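Local coordinates for transposon Tn7 transposition protein TnsA (Escherichia coli, PDB 1F1Z), which cuts the 5' DNA strands at the ends of transposon Tn7 as the metal-dependent endonuclease partner of TnsB in the transposase, at residues A[49-54]-A[74-79]. Sequence-based numbering, arbitrary orientation.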
loop_
_atom_site.group_PDB
_atom_site.type_symbol
_atom_site.label_atom_id
_atom_site.label_comp_id
_atom_site.label_asym_id
_atom_site.label_seq_id
_atom_site.Cartn_x
_atom_site.Cartn_y
_atom_site.Cartn_z
ATOM N N SER A 49 7.294 -3.052 -2.397
ATOM C CA SER A 49 7.335 -3.568 -1.038
ATOM C C SER A 49 8.556 -4.457 -0.854
ATOM O O SER A 49 8.829 -5.334 -1.679
ATOM C CB SER A 49 6.062 -4.378 -0.754
ATOM O OG SER A 49 6.187 -5.239 0.371
ATOM N N HIS A 50 9.290 -4.227 0.226
ATOM C CA HIS A 50 10.457 -5.043 0.525
ATOM C C HIS A 50 10.017 -6.427 0.971
ATOM O O HIS A 50 10.618 -7.435 0.599
ATOM C CB HIS A 50 11.286 -4.417 1.640
ATOM C CG HIS A 50 11.985 -3.162 1.241
ATOM N ND1 HIS A 50 13.147 -2.734 1.846
ATOM C CD2 HIS A 50 11.678 -2.228 0.312
ATOM C CE1 HIS A 50 13.524 -1.587 1.309
ATOM N NE2 HIS A 50 12.651 -1.260 0.375
ATOM N N LYS A 51 8.951 -6.469 1.759
ATOM C CA LYS A 51 8.435 -7.722 2.272
ATOM C C LYS A 51 7.976 -8.662 1.159
ATOM O O LYS A 51 8.374 -9.822 1.120
ATOM C CB LYS A 51 7.272 -7.452 3.218
ATOM C CG LYS A 51 7.605 -6.592 4.418
ATOM C CD LYS A 51 6.330 -6.247 5.173
ATOM C CE LYS A 51 6.612 -5.437 6.415
ATOM N NZ LYS A 51 7.568 -6.140 7.302
ATOM N N THR A 52 7.163 -8.156 0.236
ATOM C CA THR A 52 6.633 -8.992 -0.837
ATOM C C THR A 52 7.486 -9.012 -2.088
ATOM O O THR A 52 7.299 -9.864 -2.955
ATOM C CB THR A 52 5.231 -8.537 -1.249
ATOM O OG1 THR A 52 5.321 -7.251 -1.874
ATOM C CG2 THR A 52 4.313 -8.437 -0.028
ATOM N N GLY A 53 8.364 -8.030 -2.218
ATOM C CA GLY A 53 9.206 -7.966 -3.387
ATOM C C GLY A 53 8.435 -7.583 -4.632
ATOM O O GLY A 53 8.938 -7.777 -5.731
ATOM N N ARG A 54 7.228 -7.038 -4.485
ATOM C CA ARG A 54 6.439 -6.637 -5.656
ATOM C C ARG A 54 5.849 -5.238 -5.504
ATOM O O ARG A 54 5.981 -4.612 -4.455
ATOM C CB ARG A 54 5.312 -7.648 -5.940
ATOM C CG ARG A 54 4.232 -7.761 -4.859
ATOM C CD ARG A 54 3.026 -8.602 -5.307
ATOM N NE ARG A 54 2.034 -8.729 -4.243
ATOM C CZ ARG A 54 1.107 -7.815 -3.966
ATOM N NH1 ARG A 54 1.030 -6.701 -4.682
ATOM N NH2 ARG A 54 0.295 -7.981 -2.935
ATOM N N SER A 74 7.205 -4.611 11.628
ATOM C CA SER A 74 8.134 -5.735 11.633
ATOM C C SER A 74 7.362 -7.048 11.613
ATOM O O SER A 74 7.765 -8.004 10.953
ATOM C CB SER A 74 9.002 -5.701 12.896
ATOM O OG SER A 74 9.054 -4.402 13.468
ATOM N N SER A 75 6.257 -7.084 12.351
ATOM C CA SER A 75 5.425 -8.271 12.453
ATOM C C SER A 75 4.634 -8.652 11.200
ATOM O O SER A 75 4.124 -9.768 11.112
ATOM C CB SER A 75 4.487 -8.123 13.648
ATOM O OG SER A 75 4.004 -6.794 13.736
ATOM N N VAL A 76 4.522 -7.741 10.241
ATOM C CA VAL A 76 3.770 -8.030 9.029
ATOM C C VAL A 76 4.652 -8.820 8.084
ATOM O O VAL A 76 5.798 -8.449 7.879
ATOM C CB VAL A 76 3.294 -6.738 8.344
ATOM C CG1 VAL A 76 2.669 -7.041 6.997
ATOM C CG2 VAL A 76 2.279 -6.036 9.223
ATOM N N LEU A 77 4.130 -9.926 7.551
ATOM C CA LEU A 77 4.875 -10.780 6.616
ATOM C C LEU A 77 4.413 -10.647 5.179
ATOM O O LEU A 77 5.218 -10.746 4.258
ATOM C CB LEU A 77 4.770 -12.249 7.010
ATOM C CG LEU A 77 5.414 -12.607 8.346
ATOM C CD1 LEU A 77 5.184 -14.074 8.616
ATOM C CD2 LEU A 77 6.914 -12.278 8.330
ATOM N N ASP A 78 3.107 -10.497 4.985
ATOM C CA ASP A 78 2.558 -10.353 3.644
ATOM C C ASP A 78 1.397 -9.370 3.656
ATOM O O ASP A 78 0.727 -9.192 4.674
ATOM C CB ASP A 78 2.108 -11.704 3.076
ATOM C CG ASP A 78 1.951 -11.689 1.550
ATOM O OD1 ASP A 78 2.123 -10.639 0.901
ATOM O OD2 ASP A 78 1.654 -12.744 0.980
ATOM N N ILE A 79 1.232 -8.676 2.537
ATOM C CA ILE A 79 0.182 -7.700 2.361
ATOM C C ILE A 79 -0.447 -8.003 1.009
ATOM O O ILE A 79 0.191 -7.853 -0.039
ATOM C CB ILE A 79 0.748 -6.263 2.366
ATOM C CG1 ILE A 79 1.445 -5.971 3.693
ATOM C CG2 ILE A 79 -0.361 -5.259 2.183
ATOM C CD1 ILE A 79 2.254 -4.703 3.676
HETATM O O HOH W 1 7.932 -10.448 4.347
HETATM O O HOH W 2 1.300 -10.249 -1.613
#
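Ile79 O approaches the Arg54 guanidinium obliquely, 2.9 Å from NH2, at an angle too poor for a hydrogen bond, while a water lies at the group's edge, in plane. That water accepts from Arg54 NH2 and can donate to Asp78 OD1, 2.7 Å from the water oxygen, bridging two opposite charges that do not touch; the direct ion pair of Arg54 is with Glu81, and Asp78 OD2 is taken by the backbone of Gly26. The contact sets the turn between strands 45-48 and 55-58 against outer strand 76-84 of the restriction endonuclease-like sheet, where Leu77 and Asp78 form a classic beta bulge opposite Asp118. Thr52 meets Asp78 at about a right angle, CG2 lying 3.2 Å from OD1. With chi1 at 68°, Thr52 OG1 accepts from Arg54 N in an ST turn and is also hydrogen-bonded to His56 NE2, while CG2 is left to meet the carboxylate. Lys51 runs across Val76, extended as far as CE and bent at chi4 (-56°), which lets NZ hydrogen-bond to Val76 O at 3.0 Å, the donor tilted from the carbonyl plane; it also holds the backbone O of Glu73, probably an active-site residue. Replacing Lys51 with an alanine would probably leave both carbonyls without their charged donor and open a gap beside Val76 CB, now met by Lys51 CE. A second water joins the backbones, donating to Leu77 O at 2.7 Å and more weakly to Lys51 O. Within the turn, Ser49 OG accepts from Thr52 N in an ST motif, at 3.1 Å and a nearly straight 174°.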